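Glutathione peroxidase (Hypocrea jecorina, PDB 6VPD) probably reduces hydroperoxides to alcohols using thioredoxin as the electron donor, as a member of the glutathione peroxidase family. Local coordinates at residues L159-W170 against K182-P192. Numbering follows the deposited sequence.
Sequences LIGRDGKVIGRW and KIIEAIKQPAP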
# COMPACT_ATOMS: atom_id res chain seq x y z
N LEU A 159 7.13 -5.99 14.07
CA LEU A 159 7.48 -5.63 15.44
C LEU A 159 7.94 -6.88 16.19
O LEU A 159 7.20 -7.86 16.27
CB LEU A 159 6.28 -4.98 16.12
CG LEU A 159 6.49 -4.52 17.56
CD1 LEU A 159 7.62 -3.50 17.59
CD2 LEU A 159 5.19 -3.94 18.13
N ILE A 160 9.17 -6.83 16.74
CA ILE A 160 9.75 -7.93 17.50
C ILE A 160 9.65 -7.60 18.98
O ILE A 160 10.21 -6.60 19.45
CB ILE A 160 11.23 -8.17 17.12
CG1 ILE A 160 11.48 -8.25 15.60
CG2 ILE A 160 11.70 -9.43 17.83
CD1 ILE A 160 10.65 -9.23 14.85
N GLY A 161 8.99 -8.48 19.75
CA GLY A 161 8.94 -8.32 21.19
C GLY A 161 10.26 -8.71 21.84
O GLY A 161 11.15 -9.29 21.22
N ARG A 162 10.38 -8.37 23.13
CA ARG A 162 11.65 -8.58 23.84
C ARG A 162 12.08 -10.05 23.81
O ARG A 162 13.28 -10.34 23.87
CB ARG A 162 11.54 -8.11 25.29
CG ARG A 162 11.29 -6.62 25.47
CD ARG A 162 11.56 -6.28 26.94
NE ARG A 162 11.24 -4.90 27.30
CZ ARG A 162 12.14 -3.93 27.47
NH1 ARG A 162 13.44 -4.18 27.29
NH2 ARG A 162 11.76 -2.71 27.84
N ASP A 163 11.12 -10.97 23.69
CA ASP A 163 11.38 -12.40 23.59
C ASP A 163 11.73 -12.86 22.18
O ASP A 163 12.04 -14.05 22.00
CB ASP A 163 10.17 -13.20 24.07
CG ASP A 163 8.91 -12.88 23.26
OD1 ASP A 163 8.84 -11.77 22.65
OD2 ASP A 163 8.00 -13.73 23.25
N GLY A 164 11.66 -11.99 21.17
CA GLY A 164 12.06 -12.34 19.83
C GLY A 164 11.00 -12.97 18.94
O GLY A 164 11.34 -13.47 17.87
N LYS A 165 9.74 -12.98 19.36
CA LYS A 165 8.65 -13.43 18.50
C LYS A 165 8.07 -12.23 17.76
O LYS A 165 8.05 -11.10 18.27
CB LYS A 165 7.54 -14.10 19.31
CG LYS A 165 8.01 -15.03 20.42
CD LYS A 165 8.25 -16.46 19.95
CE LYS A 165 8.35 -17.42 21.17
NZ LYS A 165 9.75 -17.66 21.63
N VAL A 166 7.59 -12.47 16.54
CA VAL A 166 6.94 -11.41 15.79
C VAL A 166 5.58 -11.14 16.41
O VAL A 166 4.72 -12.03 16.47
CB VAL A 166 6.81 -11.78 14.31
CG1 VAL A 166 6.16 -10.63 13.53
CG2 VAL A 166 8.17 -12.10 13.76
N ILE A 167 5.37 -9.91 16.90
CA ILE A 167 4.11 -9.55 17.53
C ILE A 167 3.24 -8.68 16.65
O ILE A 167 2.10 -8.41 17.02
CB ILE A 167 4.33 -8.88 18.90
CG1 ILE A 167 5.02 -7.53 18.75
CG2 ILE A 167 5.17 -9.76 19.83
CD1 ILE A 167 5.62 -7.04 20.07
N GLY A 168 3.72 -8.24 15.49
CA GLY A 168 2.91 -7.35 14.67
C GLY A 168 3.43 -7.18 13.25
O GLY A 168 4.63 -7.14 13.04
N ARG A 169 2.53 -7.10 12.27
CA ARG A 169 2.91 -6.75 10.91
C ARG A 169 1.93 -5.72 10.38
O ARG A 169 0.72 -5.89 10.52
CB ARG A 169 2.92 -7.98 10.02
CG ARG A 169 3.18 -7.69 8.56
CD ARG A 169 3.30 -8.99 7.80
NE ARG A 169 3.51 -8.78 6.38
CZ ARG A 169 3.85 -9.75 5.54
NH1 ARG A 169 4.02 -11.01 5.97
NH2 ARG A 169 4.01 -9.45 4.25
N TRP A 170 2.44 -4.64 9.78
CA TRP A 170 1.59 -3.57 9.27
C TRP A 170 1.95 -3.26 7.84
O TRP A 170 3.13 -3.26 7.47
CB TRP A 170 1.71 -2.30 10.11
CG TRP A 170 1.12 -2.44 11.47
CD1 TRP A 170 -0.14 -2.10 11.86
CD2 TRP A 170 1.77 -2.98 12.63
NE1 TRP A 170 -0.31 -2.39 13.19
CE2 TRP A 170 0.85 -2.95 13.68
CE3 TRP A 170 3.05 -3.50 12.87
CZ2 TRP A 170 1.16 -3.39 14.96
CZ3 TRP A 170 3.35 -3.96 14.13
CH2 TRP A 170 2.41 -3.90 15.16
N LYS A 182 1.51 -0.17 20.37
CA LYS A 182 1.97 -1.55 20.40
C LYS A 182 3.44 -1.65 20.78
O LYS A 182 3.85 -2.58 21.49
CB LYS A 182 1.73 -2.21 19.04
CG LYS A 182 0.28 -2.53 18.76
CD LYS A 182 -0.20 -3.79 19.45
CE LYS A 182 0.84 -4.90 19.37
NZ LYS A 182 0.50 -5.94 20.38
N ILE A 183 4.27 -0.71 20.30
CA ILE A 183 5.68 -0.69 20.70
C ILE A 183 5.79 -0.55 22.20
O ILE A 183 6.42 -1.37 22.88
CB ILE A 183 6.44 0.44 19.98
CG1 ILE A 183 6.61 0.12 18.51
CG2 ILE A 183 7.81 0.60 20.63
CD1 ILE A 183 6.61 1.35 17.65
N ILE A 184 5.15 0.50 22.74
CA ILE A 184 5.28 0.84 24.15
C ILE A 184 4.75 -0.29 25.06
O ILE A 184 5.33 -0.56 26.12
CB ILE A 184 4.58 2.19 24.38
CG1 ILE A 184 5.48 3.31 23.84
CG2 ILE A 184 4.21 2.42 25.83
CD1 ILE A 184 4.75 4.60 23.56
N GLU A 185 3.69 -0.99 24.63
CA GLU A 185 3.28 -2.21 25.33
C GLU A 185 4.36 -3.28 25.26
O GLU A 185 4.64 -3.96 26.26
CB GLU A 185 1.97 -2.74 24.74
CG GLU A 185 1.36 -4.00 25.41
CD GLU A 185 1.61 -4.15 26.94
OE1 GLU A 185 2.62 -4.76 27.35
OE2 GLU A 185 0.78 -3.67 27.75
N ALA A 186 4.99 -3.48 24.09
CA ALA A 186 6.08 -4.44 24.06
C ALA A 186 7.20 -4.03 25.00
O ALA A 186 7.81 -4.89 25.64
CB ALA A 186 6.61 -4.63 22.64
N ILE A 187 7.42 -2.72 25.17
CA ILE A 187 8.51 -2.24 26.02
C ILE A 187 8.20 -2.46 27.50
O ILE A 187 9.07 -2.89 28.27
CB ILE A 187 8.81 -0.75 25.72
CG1 ILE A 187 9.49 -0.60 24.36
CG2 ILE A 187 9.68 -0.12 26.83
CD1 ILE A 187 9.61 0.83 23.91
N LYS A 188 6.96 -2.18 27.92
CA LYS A 188 6.63 -2.37 29.33
C LYS A 188 6.63 -3.84 29.74
O LYS A 188 6.63 -4.14 30.94
CB LYS A 188 5.27 -1.77 29.66
CG LYS A 188 5.16 -0.27 29.46
CD LYS A 188 3.73 0.16 29.77
CE LYS A 188 3.65 1.62 30.10
NZ LYS A 188 4.24 2.43 29.00
N GLN A 189 6.64 -4.76 28.78
CA GLN A 189 6.69 -6.20 29.02
C GLN A 189 8.12 -6.63 29.36
O GLN A 189 9.06 -6.20 28.69
CB GLN A 189 6.21 -6.97 27.78
CG GLN A 189 4.71 -7.11 27.65
CD GLN A 189 4.14 -8.07 28.68
OE1 GLN A 189 4.74 -9.10 29.00
NE2 GLN A 189 2.97 -7.72 29.22
N PRO A 190 8.32 -7.47 30.37
CA PRO A 190 9.67 -7.96 30.63
C PRO A 190 10.08 -9.01 29.60
O PRO A 190 9.23 -9.70 29.04
CB PRO A 190 9.56 -8.56 32.03
CG PRO A 190 8.13 -8.93 32.18
CD PRO A 190 7.35 -7.92 31.38
N ALA A 191 11.39 -9.10 29.35
CA ALA A 191 11.94 -10.19 28.57
C ALA A 191 11.96 -11.48 29.40
O ALA A 191 11.91 -11.44 30.63
CB ALA A 191 13.36 -9.85 28.13
N PRO A 192 12.03 -12.65 28.74
CA PRO A 192 12.11 -13.89 29.54
C PRO A 192 13.48 -14.12 30.19
O PRO A 192 13.70 -15.15 30.85
CB PRO A 192 11.81 -14.98 28.51
CG PRO A 192 12.27 -14.39 27.19
CD PRO A 192 11.96 -12.91 27.29
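R162 reaches from the turn between strands 157-160 and 166-170 to the last turn of helix 176-188, where its guanidinium meets I187 O side-on. R162 NH2 donates to I187 O at 2.7 Å, the straighter bond at 156°. R162 NE gives I187 O a second, more bent bond of 3.1 Å, and the oxygen lies nearly in the guanidinium plane. The chain, extended from CG to NE, accounts for this reach. Nearer the backbone, R162 CB lies 3.8 Å from A191 CB, and R162 CD sits beside A191 N. Beyond the two segments, NH2 also forms a salt bridge with D84 and NH1 donates to G49 O, so the guanidinium is fixed in its rotation. With an alanine here, I187 O would probably lose both donors and D84 its mate, and a gap would open beside A191 N.

The tightly packed part is apolar: the buried L159 and I183 meet, CD1 to CG1, at 3.9 Å. Beside them I167, at the margin, sets CD1 3.7 Å from A186 CB, with V51 touching both L159 and A186. Toward solvent the contact thins. The bent chain of K182 lays CG 4.0 Å from W170 CZ2, while at the other end P192 CD rests on D163 CB. Opposite L159, I167 and G168 form a classic beta bulge. Helix segment 182-188 runs antiparallel to strand 166-170 (171°) and packs on the hairpin 157-160/166-170, the beta-beta-alpha end of the thioredoxin fold.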